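Local atomic coordinates of putative uncharacterized protein (Streptococcus mutans, PDB entry 3BGK), a protein that probably dehydrates the S-form of hydrated NAD(P)H, a damaged cofactor, at the expense of ADP, as a member of the NnrD/CARKD family. Residues L40-I45 and A272-F277; K44-R49 and A262-D267. All coordinates share one frame; numbering follows the deposited sequence.

Interaction 1 of 2, residues L40-I45 and A272-F277; sequences LLTKKI and AAAAVF. With K (potassium ion), chain C.
Thr42 and Phe277 meet between two helices, their side chains crossing at a slant, the hydroxyl branch of the threonine leading. OG1 lies 3.0 Å from Phe277 CD2, a short approach that meets the ring obliquely. With OG1 turned beside its own backbone N (chi1 -57°), the hydroxyl hydrogen-bonds Asp38 O, just ahead of helix 39-45, so the atom that touches the ring also has a polar partner. Phe277 carries CG anti to its backbone N (chi1 169°), which directs the ring, CD2 foremost, to Thr42. Phe277 CB is 3.6 Å from Thr42 OG1.

About one helical turn earlier, the Ala274 methyl meets three residues of the other helix. Its CB is 3.9 Å from Thr42 OG1 and 4.0 Å from Ile45 CB, with Leu41 CD1 reaching it at 4.2 Å. The lack of a longer side chain here is consistent with the close backbones: Thr42 CA and Ala274 CA are 4.7 Å apart. The short axes pass at 9.0 Å, inclined at 121°, and no hydrogen bond joins the segments. Lys43, pointing away from this interface, binds the potassium ion through its carbonyl oxygen. Lys44 NZ forms a salt bridge with Glu270 of helix 268-287. The Phe277 ring also meets that of Tyr281, while Ala273 and Phe277 rest on Ile37 of strand 36-37 and Ala274 and Ala275 on Phe260 of helix 249-263.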
ATOM      1  N   LEU A  40      22.867 -21.544 -16.725  1.00 23.69           N
ATOM      2  CA  LEU A  40      23.395 -22.833 -16.281  1.00 23.39           C
ATOM      3  C   LEU A  40      24.158 -22.692 -14.966  1.00 23.13           C
ATOM      4  O   LEU A  40      24.083 -23.569 -14.101  1.00 23.45           O
ATOM      5  CB  LEU A  40      24.283 -23.470 -17.359  1.00 23.51           C
ATOM      6  CG  LEU A  40      23.728 -23.564 -18.791  1.00 23.83           C
ATOM      7  CD1 LEU A  40      24.771 -24.123 -19.760  1.00 23.98           C
ATOM      8  CD2 LEU A  40      22.435 -24.370 -18.868  1.00 24.04           C
ATOM      9  N   LEU A  41      24.884 -21.590 -14.814  1.00 22.50           N
ATOM     10  CA  LEU A  41      25.545 -21.293 -13.556  1.00 21.98           C
ATOM     11  C   LEU A  41      24.488 -21.025 -12.486  1.00 21.79           C
ATOM     12  O   LEU A  41      24.572 -21.551 -11.376  1.00 21.70           O
ATOM     13  CB  LEU A  41      26.496 -20.100 -13.705  1.00 21.89           C
ATOM     14  CG  LEU A  41      27.476 -19.726 -12.575  1.00 21.72           C
ATOM     15  CD1 LEU A  41      26.813 -18.884 -11.490  1.00 21.54           C
ATOM     16  CD2 LEU A  41      28.168 -20.938 -11.965  1.00 21.74           C
ATOM     17  N   THR A  42      23.492 -20.215 -12.838  1.00 21.53           N
ATOM     18  CA  THR A  42      22.414 -19.836 -11.925  1.00 21.05           C
ATOM     19  C   THR A  42      21.585 -21.053 -11.509  1.00 21.15           C
ATOM     20  O   THR A  42      21.224 -21.190 -10.337  1.00 21.19           O
ATOM     21  CB  THR A  42      21.542 -18.732 -12.557  1.00 21.01           C
ATOM     22  OG1 THR A  42      22.378 -17.616 -12.878  1.00 20.91           O
ATOM     23  CG2 THR A  42      20.444 -18.272 -11.608  1.00 20.49           C
ATOM     24  N   LYS A  43      21.312 -21.942 -12.465  1.00 21.16           N
ATOM     25  CA  LYS A  43      20.683 -23.228 -12.180  1.00 21.20           C
ATOM     26  C   LYS A  43      21.558 -24.113 -11.297  1.00 21.17           C
ATOM     27  O   LYS A  43      21.038 -24.974 -10.581  1.00 21.33           O
ATOM     28  CB  LYS A  43      20.337 -23.988 -13.462  1.00 21.26           C
ATOM     29  CG  LYS A  43      19.172 -23.421 -14.252  1.00 22.03           C
ATOM     30  CD  LYS A  43      18.864 -24.302 -15.456  1.00 23.56           C
ATOM     31  CE  LYS A  43      18.552 -23.483 -16.705  1.00 24.66           C
ATOM     32  NZ  LYS A  43      17.317 -22.653 -16.589  1.00 25.93           N
ATOM     33  N   LYS A  44      22.873 -23.919 -11.341  1.00 20.97           N
ATOM     34  CA  LYS A  44      23.764 -24.682 -10.468  1.00 20.98           C
ATOM     35  C   LYS A  44      23.667 -24.204  -9.016  1.00 20.53           C
ATOM     36  O   LYS A  44      23.740 -25.013  -8.088  1.00 20.68           O
ATOM     37  CB  LYS A  44      25.215 -24.617 -10.953  1.00 21.32           C
ATOM     38  CG  LYS A  44      26.153 -25.588 -10.229  1.00 22.78           C
ATOM     39  CD  LYS A  44      27.491 -24.946  -9.891  1.00 24.82           C
ATOM     40  CE  LYS A  44      28.410 -24.890 -11.103  1.00 26.34           C
ATOM     41  NZ  LYS A  44      29.699 -24.213 -10.782  1.00 27.46           N
ATOM     42  N   ILE A  45      23.499 -22.895  -8.831  1.00 20.01           N
ATOM     43  CA  ILE A  45      23.432 -22.293  -7.498  1.00 19.53           C
ATOM     44  C   ILE A  45      22.062 -22.482  -6.842  1.00 19.48           C
ATOM     45  O   ILE A  45      21.971 -23.005  -5.728  1.00 19.27           O
ATOM     46  CB  ILE A  45      23.830 -20.794  -7.520  1.00 19.66           C
ATOM     47  CG1 ILE A  45      25.305 -20.635  -7.930  1.00 19.18           C
ATOM     48  CG2 ILE A  45      23.518 -20.094  -6.176  1.00 18.83           C
ATOM     49  CD1 ILE A  45      26.288 -21.542  -7.190  1.00 17.50           C
ATOM     50  N   ALA A 272      27.054 -14.744  -5.709  1.00 14.41           N
ATOM     51  CA  ALA A 272      26.828 -13.341  -6.033  1.00 13.64           C
ATOM     52  C   ALA A 272      26.632 -13.156  -7.537  1.00 13.26           C
ATOM     53  O   ALA A 272      25.791 -12.362  -7.963  1.00 13.20           O
ATOM     54  CB  ALA A 272      27.976 -12.486  -5.529  1.00 13.57           C
ATOM     55  N   ALA A 273      27.397 -13.904  -8.333  1.00 12.69           N
ATOM     56  CA  ALA A 273      27.271 -13.865  -9.791  1.00 12.19           C
ATOM     57  C   ALA A 273      25.870 -14.268 -10.234  1.00 11.78           C
ATOM     58  O   ALA A 273      25.258 -13.582 -11.056  1.00 11.68           O
ATOM     59  CB  ALA A 273      28.318 -14.751 -10.455  1.00 12.19           C
ATOM     60  N   ALA A 274      25.369 -15.374  -9.685  1.00 11.49           N
ATOM     61  CA  ALA A 274      24.005 -15.834  -9.955  1.00 11.37           C
ATOM     62  C   ALA A 274      22.959 -14.752  -9.622  1.00 11.48           C
ATOM     63  O   ALA A 274      22.089 -14.448 -10.443  1.00 11.66           O
ATOM     64  CB  ALA A 274      23.716 -17.127  -9.211  1.00 10.97           C
ATOM     65  N   ALA A 275      23.064 -14.157  -8.436  1.00 11.35           N
ATOM     66  CA  ALA A 275      22.187 -13.062  -8.043  1.00 11.53           C
ATOM     67  C   ALA A 275      22.197 -11.959  -9.105  1.00 11.69           C
ATOM     68  O   ALA A 275      21.135 -11.492  -9.536  1.00 12.02           O
ATOM     69  CB  ALA A 275      22.599 -12.510  -6.687  1.00 11.44           C
ATOM     70  N   VAL A 276      23.394 -11.570  -9.543  1.00 11.58           N
ATOM     71  CA  VAL A 276      23.560 -10.549 -10.573  1.00 11.34           C
ATOM     72  C   VAL A 276      22.929 -10.973 -11.898  1.00 11.39           C
ATOM     73  O   VAL A 276      22.280 -10.155 -12.560  1.00 11.71           O
ATOM     74  CB  VAL A 276      25.044 -10.163 -10.767  1.00 11.38           C
ATOM     75  CG1 VAL A 276      25.217  -9.163 -11.924  1.00 11.67           C
ATOM     76  CG2 VAL A 276      25.603  -9.574  -9.484  1.00 11.38           C
ATOM     77  N   PHE A 277      23.096 -12.240 -12.278  1.00 11.12           N
ATOM     78  CA  PHE A 277      22.498 -12.728 -13.523  1.00 10.91           C
ATOM     79  C   PHE A 277      20.975 -12.669 -13.474  1.00 10.92           C
ATOM     80  O   PHE A 277      20.341 -12.172 -14.406  1.00 11.29           O
ATOM     81  CB  PHE A 277      22.948 -14.155 -13.871  1.00 10.89           C
ATOM     82  CG  PHE A 277      22.157 -14.779 -15.006  1.00 11.18           C
ATOM     83  CD1 PHE A 277      22.480 -14.508 -16.335  1.00 10.61           C
ATOM     84  CD2 PHE A 277      21.071 -15.615 -14.744  1.00 10.71           C
ATOM     85  CE1 PHE A 277      21.743 -15.067 -17.379  1.00  9.50           C
ATOM     86  CE2 PHE A 277      20.331 -16.175 -15.784  1.00 10.38           C
ATOM     87  CZ  PHE A 277      20.669 -15.898 -17.102  1.00  9.72           C
TER
HETATM   88  K     K C 279      18.932 -26.430  -9.798  1.00 41.57           K

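Interaction 2 of 2, residues K44-R49 and A262-D267; sequences KIIKPR and AQFHTD. With K (potassium ion), chain C.
Main-chain atoms of residues 45-47, where the chain leaves helix 39-45 at Ile46, line the Phe264 ring together with side chains. Ile45 O approaches CD1 of Phe264 to 3.5 Å, and Ile46 CA lies 3.9 Å from Phe264 CZ. Over one face comes the CG2 methyl of Ile45, set anti to its backbone N, in a CH-pi contact 4.1 Å from the ring centroid and 27° off the normal. The opposite face is taken by CG of the preceding residue, Gln263, 3.5 Å above the plane and offset toward the rim; this CG sits between its own backbone N and carbonyl carbon, which lays it against the ring. Beside the ring, the other branch of Ile45 ends on Thr266, CD1 lying 3.7 Å from Thr266 CG2.

Ile46 is the centre of an inverse gamma turn, and its carbonyl oxygen binds potassium at 2.9 Å. In this alpha/beta three-layer sandwich, the turn carries the chain out of helix 39-45 past the loop joining helices 249-263 and 268-287. Ile46 and Phe264 both pack against Met306 of helix 295-310, and Phe260 meets the Phe264 ring edge-to-face.

At the far end Arg49 and Gln263 cross at about a right angle. Arg49 NH2 gives a fairly long 3.3 Å hydrogen bond to Gln263 OE1, with an N-H...O angle of 165°. OE1 lies in the guanidinium plane, but the donor stands 45° out of the amide carbonyl plane. NH2 also bonds Gly85 O, its stronger partner, while NE2 of Gln263 donates to Gly259 O and Ser84 O, which should fix the amide's rotation. Tyr291 of the second subunit packs on Ile46, Arg49, Gln263 and Phe264, and Pro242 O of that subunit accepts a bond from Arg49 NH1.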
ATOM      1  N   LYS A  44      22.873 -23.919 -11.341  1.00 20.97           N
ATOM      2  CA  LYS A  44      23.764 -24.682 -10.468  1.00 20.98           C
ATOM      3  C   LYS A  44      23.667 -24.204  -9.016  1.00 20.53           C
ATOM      4  O   LYS A  44      23.740 -25.013  -8.088  1.00 20.68           O
ATOM      5  CB  LYS A  44      25.215 -24.617 -10.953  1.00 21.32           C
ATOM      6  CG  LYS A  44      26.153 -25.588 -10.229  1.00 22.78           C
ATOM      7  CD  LYS A  44      27.491 -24.946  -9.891  1.00 24.82           C
ATOM      8  CE  LYS A  44      28.410 -24.890 -11.103  1.00 26.34           C
ATOM      9  NZ  LYS A  44      29.699 -24.213 -10.782  1.00 27.46           N
ATOM     10  N   ILE A  45      23.499 -22.895  -8.831  1.00 20.01           N
ATOM     11  CA  ILE A  45      23.432 -22.293  -7.498  1.00 19.53           C
ATOM     12  C   ILE A  45      22.062 -22.482  -6.842  1.00 19.48           C
ATOM     13  O   ILE A  45      21.971 -23.005  -5.728  1.00 19.27           O
ATOM     14  CB  ILE A  45      23.830 -20.794  -7.520  1.00 19.66           C
ATOM     15  CG1 ILE A  45      25.305 -20.635  -7.930  1.00 19.18           C
ATOM     16  CG2 ILE A  45      23.518 -20.094  -6.176  1.00 18.83           C
ATOM     17  CD1 ILE A  45      26.288 -21.542  -7.190  1.00 17.50           C
ATOM     18  N   ILE A  46      21.005 -22.068  -7.539  1.00 19.34           N
ATOM     19  CA  ILE A  46      19.642 -22.202  -7.017  1.00 19.27           C
ATOM     20  C   ILE A  46      19.243 -23.683  -6.935  1.00 19.51           C
ATOM     21  O   ILE A  46      18.692 -24.258  -7.880  1.00 19.43           O
ATOM     22  CB  ILE A  46      18.610 -21.335  -7.804  1.00 18.97           C
ATOM     23  CG1 ILE A  46      19.090 -19.871  -7.863  1.00 18.33           C
ATOM     24  CG2 ILE A  46      17.229 -21.439  -7.159  1.00 18.64           C
ATOM     25  CD1 ILE A  46      18.208 -18.916  -8.634  1.00 16.27           C
ATOM     26  N   LYS A  47      19.563 -24.291  -5.797  1.00 19.93           N
ATOM     27  CA  LYS A  47      19.275 -25.699  -5.545  1.00 20.45           C
ATOM     28  C   LYS A  47      17.915 -25.870  -4.875  1.00 20.33           C
ATOM     29  O   LYS A  47      17.504 -25.012  -4.102  1.00 20.33           O
ATOM     30  CB  LYS A  47      20.378 -26.323  -4.683  1.00 20.62           C
ATOM     31  CG  LYS A  47      21.720 -26.477  -5.401  1.00 22.23           C
ATOM     32  CD  LYS A  47      22.486 -27.719  -4.933  1.00 24.20           C
ATOM     33  CE  LYS A  47      23.286 -27.449  -3.672  1.00 25.74           C
ATOM     34  NZ  LYS A  47      23.771 -28.713  -3.052  1.00 27.48           N
ATOM     35  N   PRO A  48      17.219 -26.988  -5.152  1.00 20.44           N
ATOM     36  CA  PRO A  48      15.954 -27.221  -4.455  1.00 20.56           C
ATOM     37  C   PRO A  48      16.203 -27.262  -2.956  1.00 20.70           C
ATOM     38  O   PRO A  48      17.238 -27.771  -2.513  1.00 20.65           O
ATOM     39  CB  PRO A  48      15.523 -28.607  -4.952  1.00 20.67           C
ATOM     40  CG  PRO A  48      16.247 -28.796  -6.246  1.00 20.55           C
ATOM     41  CD  PRO A  48      17.552 -28.091  -6.071  1.00 20.41           C
ATOM     42  N   ARG A  49      15.274 -26.715  -2.185  1.00 21.11           N
ATOM     43  CA  ARG A  49      15.464 -26.602  -0.744  1.00 21.45           C
ATOM     44  C   ARG A  49      15.373 -27.961  -0.052  1.00 21.90           C
ATOM     45  O   ARG A  49      14.473 -28.750  -0.349  1.00 21.92           O
ATOM     46  CB  ARG A  49      14.474 -25.600  -0.142  1.00 21.29           C
ATOM     47  CG  ARG A  49      14.789 -24.149  -0.467  1.00 20.45           C
ATOM     48  CD  ARG A  49      13.834 -23.183   0.231  1.00 18.88           C
ATOM     49  NE  ARG A  49      14.405 -21.841   0.254  1.00 18.07           N
ATOM     50  CZ  ARG A  49      13.930 -20.813   0.949  1.00 17.28           C
ATOM     51  NH1 ARG A  49      12.846 -20.942   1.703  1.00 17.05           N
ATOM     52  NH2 ARG A  49      14.548 -19.643   0.883  1.00 16.56           N
ATOM     53  N   ALA A 262      22.831 -15.196   1.774  1.00 14.44           N
ATOM     54  CA  ALA A 262      22.210 -15.633   3.025  1.00 14.75           C
ATOM     55  C   ALA A 262      21.855 -17.124   3.040  1.00 15.06           C
ATOM     56  O   ALA A 262      21.942 -17.768   4.077  1.00 15.09           O
ATOM     57  CB  ALA A 262      20.974 -14.791   3.317  1.00 14.46           C
ATOM     58  N   GLN A 263      21.471 -17.664   1.886  1.00 15.80           N
ATOM     59  CA  GLN A 263      20.942 -19.030   1.798  1.00 16.32           C
ATOM     60  C   GLN A 263      21.832 -20.020   1.040  1.00 16.73           C
ATOM     61  O   GLN A 263      21.746 -21.224   1.287  1.00 16.86           O
ATOM     62  CB  GLN A 263      19.527 -19.021   1.188  1.00 16.50           C
ATOM     63  CG  GLN A 263      19.462 -18.468  -0.239  1.00 16.54           C
ATOM     64  CD  GLN A 263      18.086 -17.967  -0.633  1.00 16.48           C
ATOM     65  OE1 GLN A 263      17.160 -18.743  -0.854  1.00 16.69           O
ATOM     66  NE2 GLN A 263      17.957 -16.656  -0.755  1.00 16.62           N
ATOM     67  N   PHE A 264      22.657 -19.531   0.112  1.00 17.24           N
ATOM     68  CA  PHE A 264      23.538 -20.415  -0.672  1.00 17.75           C
ATOM     69  C   PHE A 264      24.998 -20.264  -0.229  1.00 18.71           C
ATOM     70  O   PHE A 264      25.633 -19.242  -0.507  1.00 18.52           O
ATOM     71  CB  PHE A 264      23.409 -20.155  -2.180  1.00 17.32           C
ATOM     72  CG  PHE A 264      21.996 -20.181  -2.693  1.00 16.50           C
ATOM     73  CD1 PHE A 264      21.252 -21.355  -2.683  1.00 15.24           C
ATOM     74  CD2 PHE A 264      21.411 -19.024  -3.209  1.00 15.97           C
ATOM     75  CE1 PHE A 264      19.938 -21.378  -3.168  1.00 14.62           C
ATOM     76  CE2 PHE A 264      20.094 -19.033  -3.703  1.00 14.67           C
ATOM     77  CZ  PHE A 264      19.362 -20.212  -3.680  1.00 14.57           C
ATOM     78  N   HIS A 265      25.523 -21.290   0.449  1.00 19.88           N
ATOM     79  CA  HIS A 265      26.818 -21.198   1.143  1.00 21.06           C
ATOM     80  C   HIS A 265      27.989 -21.802   0.378  1.00 21.58           C
ATOM     81  O   HIS A 265      29.093 -21.909   0.917  1.00 21.92           O
ATOM     82  CB  HIS A 265      26.729 -21.826   2.539  1.00 21.25           C
ATOM     83  CG  HIS A 265      25.568 -21.333   3.341  1.00 22.51           C
ATOM     84  ND1 HIS A 265      24.381 -22.028   3.433  1.00 23.35           N
ATOM     85  CD2 HIS A 265      25.398 -20.197   4.057  1.00 22.95           C
ATOM     86  CE1 HIS A 265      23.535 -21.348   4.185  1.00 24.07           C
ATOM     87  NE2 HIS A 265      24.126 -20.232   4.575  1.00 23.87           N
ATOM     88  N   THR A 266      27.754 -22.196  -0.870  1.00 22.13           N
ATOM     89  CA  THR A 266      28.828 -22.663  -1.737  1.00 22.72           C
ATOM     90  C   THR A 266      29.677 -21.462  -2.197  1.00 22.98           C
ATOM     91  O   THR A 266      29.604 -20.390  -1.580  1.00 23.28           O
ATOM     92  CB  THR A 266      28.283 -23.510  -2.914  1.00 22.85           C
ATOM     93  OG1 THR A 266      29.379 -24.104  -3.623  1.00 23.37           O
ATOM     94  CG2 THR A 266      27.428 -22.658  -3.869  1.00 23.18           C
ATOM     95  N   ASP A 267      30.481 -21.631  -3.249  1.00 23.02           N
ATOM     96  CA  ASP A 267      31.389 -20.568  -3.705  1.00 22.95           C
ATOM     97  C   ASP A 267      30.714 -19.195  -3.752  1.00 22.58           C
ATOM     98  O   ASP A 267      29.745 -18.988  -4.494  1.00 22.51           O
ATOM     99  CB  ASP A 267      31.998 -20.911  -5.068  1.00 23.32           C
ATOM    100  CG  ASP A 267      33.137 -19.978  -5.450  1.00 24.56           C
ATOM    101  OD1 ASP A 267      33.851 -19.489  -4.541  1.00 25.67           O
ATOM    102  OD2 ASP A 267      33.323 -19.736  -6.666  1.00 26.60           O
TER
HETATM  103  K     K C 279      18.932 -26.430  -9.798  1.00 41.57           K

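Interactions 1 and 2, with centres about 9 Å apart, pack the end of helix 39-45 and the loop leaving it against helix 268-287 and the loop that precedes it. Ile45 belongs to both, touching helix 268-287 in interaction 1 and the loop after helix 249-263 in interaction 2. One carbonyl oxygen from each, Lys43 O and Ile46 O, binds the same potassium ion, so the ion ties the last helical turn to the loop. Interaction 1 lies nearer the probable nucleotide site: the side chain of Phe277 is about 9 Å from that of Thr226, predicted to bind AMP. Interaction 2 lies away from such sites and instead borders the second subunit.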